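Local coordinates for lipoprotein LpqN (Mycobacterium tuberculosis, PDB 6E5F) that takes part in cell envelope biogenesis, interacts with the periplasmic loop domains of the mycolate transporters MmpL3 and MmpL11, and binds a dodecyl-trehalose lipid, at residues 134-145 with 183-191. Numbering follows the deposited sequence. Where two conformers were deposited one is given.
Sequences PAKVLQFAPGEL and VAQKTVVIP. With L6T (alpha-D-glucopyranosyl 6-O-dodecyl-alpha-D-glucopyranoside), chain B.
The side chains of Gln-185 and Glu-144 cross at about a right angle where the strand meets the helical segment. Gln-185 NE2 gives a nearly straight hydrogen bond to Glu-144 OE2 (3.0 Å, 174°); the acceptor lies in the amide plane, yet the carboxylate is approached from above, the two planes standing 66° apart. CG anti to the backbone N (chi1 -177°) and an extended chain carry the amide across. Gln-185 OE1 accepts from a water that also donates to Ala-141 O (2.6 Å) and accepts from Leu-145 N, while NE2 has a second acceptor in Asn-202 OD1. Beside this polar centre, Leu-145 CD1 and CD2 each lie 4.0 Å from Gln-185 CB, CD1 coming closer still to the backbone N. Helix 134-140 runs antiparallel to the strand, and Val-189 splits its methyls: CG2 touches Val-137 CG1 (3.6 Å) and, in the conformer given, Leu-138 CG (3.7 Å), while CG1 presses tightly on Pro-134 CB (3.3 Å). Ala-184 CB, 3.5 Å from L6T CBD, faces away from the helices. Segment 134-145 thus packs on strand 179-192 of the curved antiparallel sheet, whose other face holds the lipid, and the buried Gln-185 amide, bonded through oxygen and nitrogen, is probably held in its rotation within a largely apolar interface.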
ATOM      1  N   PRO A 134       0.662  -7.219  15.574  1.00 24.33           N
ATOM      2  CA  PRO A 134       0.345  -7.210  14.140  1.00 23.32           C
ATOM      3  C   PRO A 134      -1.135  -7.063  13.855  1.00 22.24           C
ATOM      4  O   PRO A 134      -1.508  -6.473  12.833  1.00 21.77           O
ATOM      5  CB  PRO A 134       0.899  -8.554  13.638  1.00 25.60           C
ATOM      6  CG  PRO A 134       1.072  -9.392  14.865  1.00 26.20           C
ATOM      7  CD  PRO A 134       1.379  -8.443  15.981  1.00 25.91           C
ATOM      8  N   ALA A 135      -1.997  -7.565  14.743  1.00 24.98           N
ATOM      9  CA  ALA A 135      -3.430  -7.441  14.512  1.00 24.41           C
ATOM     10  C   ALA A 135      -3.890  -5.991  14.588  1.00 25.97           C
ATOM     11  O   ALA A 135      -4.837  -5.610  13.895  1.00 27.09           O
ATOM     12  CB  ALA A 135      -4.206  -8.292  15.515  1.00 28.05           C
ATOM     13  N   LYS A 136      -3.243  -5.169  15.417  1.00 23.93           N
ATOM     14  CA  LYS A 136      -3.651  -3.771  15.508  1.00 24.48           C
ATOM     15  C   LYS A 136      -3.250  -2.993  14.262  1.00 24.65           C
ATOM     16  O   LYS A 136      -3.929  -2.031  13.891  1.00 23.65           O
ATOM     17  CB  LYS A 136      -3.079  -3.116  16.767  1.00 27.45           C
ATOM     18  CG  LYS A 136      -3.584  -3.722  18.081  1.00 31.13           C
ATOM     19  CD  LYS A 136      -5.100  -3.591  18.272  1.00 53.06           C
ATOM     20  CE  LYS A 136      -5.496  -2.238  18.839  1.00 63.99           C
ATOM     21  NZ  LYS A 136      -6.942  -2.196  19.212  1.00 63.93           N
ATOM     22  N   VAL A 137      -2.162  -3.384  13.599  1.00 23.16           N
ATOM     23  CA  VAL A 137      -1.803  -2.740  12.339  1.00 20.81           C
ATOM     24  C   VAL A 137      -2.932  -2.905  11.337  1.00 21.87           C
ATOM     25  O   VAL A 137      -3.339  -1.950  10.668  1.00 21.49           O
ATOM     26  CB  VAL A 137      -0.473  -3.297  11.801  1.00 20.30           C
ATOM     27  CG1 VAL A 137      -0.147  -2.692  10.438  1.00 21.16           C
ATOM     28  CG2 VAL A 137       0.651  -3.028  12.783  1.00 27.36           C
ATOM     29  N   LEU A 138      -3.446  -4.125  11.211  1.00 19.66           N
ATOM     30  CA  LEU A 138      -4.574  -4.383  10.317  0.56 20.72           C
ATOM     31  C   LEU A 138      -5.808  -3.612  10.762  1.00 21.19           C
ATOM     32  O   LEU A 138      -6.544  -3.058   9.940  1.00 22.55           O
ATOM     33  CB  LEU A 138      -4.878  -5.884  10.299  0.56 21.25           C
ATOM     34  CG  LEU A 138      -3.793  -6.810   9.742  0.56 23.12           C
ATOM     35  CD1 LEU A 138      -4.032  -8.245  10.171  0.56 27.23           C
ATOM     36  CD2 LEU A 138      -3.750  -6.720   8.226  0.56 22.05           C
ATOM     37  N   GLN A 139      -6.053  -3.571  12.076  1.00 21.15           N
ATOM     38  CA  GLN A 139      -7.231  -2.882  12.589  1.00 22.02           C
ATOM     39  C   GLN A 139      -7.257  -1.418  12.164  1.00 25.50           C
ATOM     40  O   GLN A 139      -8.318  -0.883  11.826  1.00 26.15           O
ATOM     41  CB  GLN A 139      -7.293  -3.006  14.112  1.00 27.20           C
ATOM     42  CG  GLN A 139      -8.537  -2.397  14.727  1.00 28.72           C
ATOM     43  CD  GLN A 139      -8.640  -2.654  16.220  1.00 35.40           C
ATOM     44  OE1 GLN A 139      -7.841  -3.393  16.793  1.00 39.39           O
ATOM     45  NE2 GLN A 139      -9.629  -2.041  16.858  1.00 42.12           N
ATOM     46  N   PHE A 140      -6.104  -0.752  12.158  1.00 22.17           N
ATOM     47  CA  PHE A 140      -6.040   0.678  11.885  1.00 21.75           C
ATOM     48  C   PHE A 140      -5.666   1.002  10.443  1.00 19.96           C
ATOM     49  O   PHE A 140      -5.593   2.186  10.090  1.00 23.55           O
ATOM     50  CB  PHE A 140      -5.063   1.352  12.853  1.00 25.01           C
ATOM     51  CG  PHE A 140      -5.434   1.176  14.295  1.00 26.43           C
ATOM     52  CD1 PHE A 140      -6.740   1.374  14.718  1.00 29.48           C
ATOM     53  CD2 PHE A 140      -4.485   0.793  15.225  1.00 28.23           C
ATOM     54  CE1 PHE A 140      -7.087   1.205  16.039  1.00 33.89           C
ATOM     55  CE2 PHE A 140      -4.828   0.623  16.549  1.00 32.49           C
ATOM     56  CZ  PHE A 140      -6.129   0.832  16.959  1.00 35.60           C
ATOM     57  N   ALA A 141      -5.465  -0.007   9.604  1.00 21.03           N
ATOM     58  CA  ALA A 141      -5.141   0.231   8.198  1.00 18.61           C
ATOM     59  C   ALA A 141      -6.121   1.157   7.476  1.00 18.67           C
ATOM     60  O   ALA A 141      -5.655   1.994   6.685  1.00 23.64           O
ATOM     61  CB  ALA A 141      -5.044  -1.116   7.468  1.00 21.08           C
ATOM     62  N   PRO A 142      -7.439   1.070   7.669  1.00 20.05           N
ATOM     63  CA  PRO A 142      -8.334   1.941   6.887  1.00 22.08           C
ATOM     64  C   PRO A 142      -8.272   3.411   7.271  1.00 23.92           C
ATOM     65  O   PRO A 142      -8.764   4.248   6.504  1.00 24.09           O
ATOM     66  CB  PRO A 142      -9.726   1.339   7.115  1.00 32.18           C
ATOM     67  CG  PRO A 142      -9.613   0.448   8.272  1.00 27.11           C
ATOM     68  CD  PRO A 142      -8.174   0.057   8.445  1.00 20.94           C
ATOM     69  N   GLY A 143      -7.652   3.763   8.402  1.00 22.67           N
ATOM     70  CA  GLY A 143      -7.729   5.132   8.882  1.00 26.82           C
ATOM     71  C   GLY A 143      -7.179   6.150   7.899  1.00 28.27           C
ATOM     72  O   GLY A 143      -7.767   7.217   7.703  1.00 30.20           O
ATOM     73  N   GLU A 144      -6.047   5.835   7.266  1.00 25.62           N
ATOM     74  CA  GLU A 144      -5.363   6.809   6.421  1.00 26.13           C
ATOM     75  C   GLU A 144      -6.237   7.243   5.248  1.00 27.40           C
ATOM     76  O   GLU A 144      -6.450   8.443   5.032  1.00 31.12           O
ATOM     77  CB  GLU A 144      -4.034   6.231   5.926  1.00 29.99           C
ATOM     78  CG  GLU A 144      -3.233   7.188   5.056  1.00 32.37           C
ATOM     79  CD  GLU A 144      -1.928   6.594   4.568  1.00 32.08           C
ATOM     80  OE1 GLU A 144      -1.216   7.274   3.797  1.00 43.41           O
ATOM     81  OE2 GLU A 144      -1.611   5.451   4.953  1.00 33.56           O
ATOM     82  N   LEU A 145      -6.729   6.285   4.460  1.00 25.37           N
ATOM     83  CA  LEU A 145      -7.566   6.641   3.316  1.00 25.00           C
ATOM     84  C   LEU A 145      -8.833   7.349   3.765  1.00 28.58           C
ATOM     85  O   LEU A 145      -9.286   8.296   3.117  1.00 28.27           O
ATOM     86  CB  LEU A 145      -7.917   5.405   2.493  1.00 24.75           C
ATOM     87  CG  LEU A 145      -6.814   4.634   1.762  1.00 52.01           C
ATOM     88  CD1 LEU A 145      -7.350   4.074   0.447  1.00 29.52           C
ATOM     89  CD2 LEU A 145      -5.565   5.461   1.525  1.00 34.25           C
ATOM     90  N   VAL A 183      -8.442   5.778  -5.424  1.00 18.74           N
ATOM     91  CA  VAL A 183      -7.327   5.490  -4.534  0.76 18.63           C
ATOM     92  C   VAL A 183      -7.621   4.188  -3.808  1.00 19.15           C
ATOM     93  O   VAL A 183      -8.768   3.867  -3.498  1.00 20.46           O
ATOM     94  CB  VAL A 183      -7.096   6.642  -3.532  0.76 21.92           C
ATOM     95  CG1 VAL A 183      -8.282   6.783  -2.577  0.76 22.21           C
ATOM     96  CG2 VAL A 183      -5.808   6.423  -2.768  0.76 30.25           C
ATOM     97  N   ALA A 184      -6.565   3.436  -3.531  1.00 18.35           N
ATOM     98  CA  ALA A 184      -6.732   2.221  -2.763  1.00 17.98           C
ATOM     99  C   ALA A 184      -5.417   1.910  -2.084  1.00 18.32           C
ATOM    100  O   ALA A 184      -4.343   2.330  -2.533  1.00 18.61           O
ATOM    101  CB  ALA A 184      -7.144   1.046  -3.639  1.00 22.21           C
ATOM    102  N   GLN A 185      -5.519   1.163  -0.998  1.00 17.96           N
ATOM    103  CA  GLN A 185      -4.341   0.806  -0.230  1.00 15.52           C
ATOM    104  C   GLN A 185      -4.502  -0.605   0.296  1.00 16.96           C
ATOM    105  O   GLN A 185      -5.495  -0.918   0.958  1.00 17.07           O
ATOM    106  CB  GLN A 185      -4.143   1.777   0.928  1.00 16.80           C
ATOM    107  CG  GLN A 185      -2.888   1.518   1.740  1.00 16.51           C
ATOM    108  CD  GLN A 185      -2.768   2.478   2.884  1.00 19.60           C
ATOM    109  OE1 GLN A 185      -3.538   2.414   3.840  1.00 21.00           O
ATOM    110  NE2 GLN A 185      -1.797   3.381   2.800  1.00 22.46           N
ATOM    111  N   LYS A 186      -3.521  -1.452  -0.008  1.00 16.48           N
ATOM    112  CA  LYS A 186      -3.434  -2.779   0.581  0.59 16.46           C
ATOM    113  C   LYS A 186      -2.296  -2.767   1.590  1.00 13.99           C
ATOM    114  O   LYS A 186      -1.169  -2.389   1.252  1.00 16.71           O
ATOM    115  CB  LYS A 186      -3.193  -3.857  -0.480  0.59 20.57           C
ATOM    116  CG  LYS A 186      -3.358  -5.276   0.066  0.59 19.75           C
ATOM    117  CD  LYS A 186      -3.490  -6.314  -1.043  0.59 26.24           C
ATOM    118  CE  LYS A 186      -4.053  -7.627  -0.504  0.59 29.88           C
ATOM    119  NZ  LYS A 186      -4.417  -8.594  -1.583  0.59 28.30           N
ATOM    120  N   THR A 187      -2.604  -3.155   2.819  1.00 14.17           N
ATOM    121  CA  THR A 187      -1.620  -3.240   3.890  1.00 13.29           C
ATOM    122  C   THR A 187      -1.430  -4.713   4.227  1.00 13.92           C
ATOM    123  O   THR A 187      -2.401  -5.424   4.468  1.00 15.65           O
ATOM    124  CB  THR A 187      -2.113  -2.475   5.116  1.00 14.53           C
ATOM    125  OG1 THR A 187      -2.261  -1.087   4.799  1.00 16.97           O
ATOM    126  CG2 THR A 187      -1.130  -2.617   6.276  1.00 15.95           C
ATOM    127  N   VAL A 188      -0.183  -5.168   4.222  1.00 14.29           N
ATOM    128  CA  VAL A 188       0.158  -6.556   4.516  1.00 15.36           C
ATOM    129  C   VAL A 188       1.056  -6.563   5.744  1.00 14.57           C
ATOM    130  O   VAL A 188       2.036  -5.817   5.796  1.00 14.99           O
ATOM    131  CB  VAL A 188       0.884  -7.221   3.336  1.00 14.63           C
ATOM    132  CG1 VAL A 188       1.062  -8.716   3.592  1.00 17.10           C
ATOM    133  CG2 VAL A 188       0.148  -6.970   2.023  1.00 18.32           C
ATOM    134  N   VAL A 189       0.705  -7.379   6.727  1.00 14.28           N
ATOM    135  CA  VAL A 189       1.485  -7.497   7.958  1.00 16.35           C
ATOM    136  C   VAL A 189       2.313  -8.768   7.890  1.00 17.03           C
ATOM    137  O   VAL A 189       1.782  -9.862   7.658  1.00 16.59           O
ATOM    138  CB  VAL A 189       0.575  -7.459   9.193  1.00 19.35           C
ATOM    139  CG1 VAL A 189       1.373  -7.648  10.456  1.00 32.21           C
ATOM    140  CG2 VAL A 189      -0.155  -6.135   9.244  1.00 25.87           C
ATOM    141  N   ILE A 190       3.616  -8.620   8.089  1.00 16.17           N
ATOM    142  CA  ILE A 190       4.572  -9.705   7.879  1.00 15.78           C
ATOM    143  C   ILE A 190       5.404  -9.845   9.150  1.00 16.19           C
ATOM    144  O   ILE A 190       6.489  -9.251   9.249  1.00 17.38           O
ATOM    145  CB  ILE A 190       5.449  -9.436   6.647  1.00 14.88           C
ATOM    146  CG1 ILE A 190       4.589  -9.155   5.404  1.00 18.30           C
ATOM    147  CG2 ILE A 190       6.403 -10.615   6.402  1.00 19.76           C
ATOM    148  CD1 ILE A 190       5.351  -8.455   4.289  1.00 19.14           C
ATOM    149  N   PRO A 191       4.941 -10.594  10.150  1.00 16.15           N
ATOM    150  CA  PRO A 191       5.770 -10.806  11.346  1.00 16.60           C
ATOM    151  C   PRO A 191       6.962 -11.684  11.000  1.00 16.95           C
ATOM    152  O   PRO A 191       6.808 -12.753  10.407  1.00 18.93           O
ATOM    153  CB  PRO A 191       4.819 -11.511  12.324  1.00 16.27           C
ATOM    154  CG  PRO A 191       3.440 -11.324  11.751  1.00 16.92           C
ATOM    155  CD  PRO A 191       3.632 -11.257  10.278  1.00 15.75           C
TER
HETATM  156  C1  L6T B 301     -17.143   4.553  -3.880  1.00 73.17           C
HETATM  157  C2  L6T B 301     -16.830   5.800  -4.691  1.00 70.16           C
HETATM  158  C3  L6T B 301     -16.784   5.447  -6.160  1.00 67.75           C
HETATM  159  C4  L6T B 301     -15.746   4.362  -6.367  1.00 67.15           C
HETATM  160  C5  L6T B 301     -16.148   3.148  -5.534  1.00 60.62           C
HETATM  161  C6  L6T B 301     -15.168   1.963  -5.782  1.00 49.77           C
HETATM  162  CAA L6T B 301     -18.835   3.074  -3.256  1.00 91.35           C
HETATM  163  CAO L6T B 301     -20.125   4.703  -2.084  1.00100.77           C
HETATM  164  CAP L6T B 301     -20.299   5.386  -0.725  1.00102.91           C
HETATM  165  CAR L6T B 301     -21.423   4.021  -2.488  1.00100.69           C
HETATM  166  CAT L6T B 301     -21.222   3.359  -3.838  1.00 98.50           C
HETATM  167  CAV L6T B 301     -20.095   2.357  -3.711  1.00 99.92           C
HETATM  168  CAX L6T B 301     -12.919   1.509  -5.337  1.00 38.00           C
HETATM  169  CAY L6T B 301     -12.192   0.965  -6.602  1.00 35.98           C
HETATM  170  CAZ L6T B 301     -10.818   0.618  -6.033  1.00 34.46           C
HETATM  171  CBA L6T B 301     -10.151  -0.329  -7.032  1.00 42.69           C
HETATM  172  CBB L6T B 301      -8.677   0.007  -6.770  1.00 35.33           C
HETATM  173  CBC L6T B 301      -7.895  -1.271  -6.877  1.00 43.82           C
HETATM  174  CBD L6T B 301      -6.417  -0.942  -6.473  1.00 50.57           C
HETATM  175  CBE L6T B 301      -5.817  -2.254  -6.033  1.00 53.78           C
HETATM  176  CBF L6T B 301      -5.526  -2.302  -4.489  1.00 57.58           C
HETATM  177  CBG L6T B 301      -4.238  -1.515  -4.175  1.00 59.39           C
HETATM  178  CBH L6T B 301      -3.055  -2.078  -4.937  1.00 59.07           C
HETATM  179  CBI L6T B 301      -2.984  -3.610  -4.945  1.00 60.35           C
HETATM  180  O1  L6T B 301     -18.444   4.056  -4.229  1.00 80.38           O
HETATM  181  O2  L6T B 301     -17.850   6.780  -4.472  1.00 66.53           O
HETATM  182  O3  L6T B 301     -16.443   6.609  -6.927  1.00 65.36           O
HETATM  183  O4  L6T B 301     -15.703   4.020  -7.752  1.00 71.29           O
HETATM  184  O5  L6T B 301     -16.155   3.525  -4.138  1.00 67.05           O
HETATM  185  O6  L6T B 301     -13.889   2.516  -5.649  1.00 41.05           O
HETATM  186  OAN L6T B 301     -19.071   3.725  -1.989  1.00 95.96           O
HETATM  187  OAQ L6T B 301     -20.539   4.398   0.279  1.00107.10           O
HETATM  188  OAS L6T B 301     -22.476   4.990  -2.580  1.00100.09           O
HETATM  189  OAU L6T B 301     -22.425   2.689  -4.238  1.00 94.55           O
HETATM  190  OAW L6T B 301     -19.861   1.730  -4.978  1.00108.70           O
HETATM  191  O   HOH W   1      -5.989   3.505   4.607  1.00 22.99           O
HETATM  192  O   HOH W   2      -2.566   3.300   6.364  1.00 24.70           O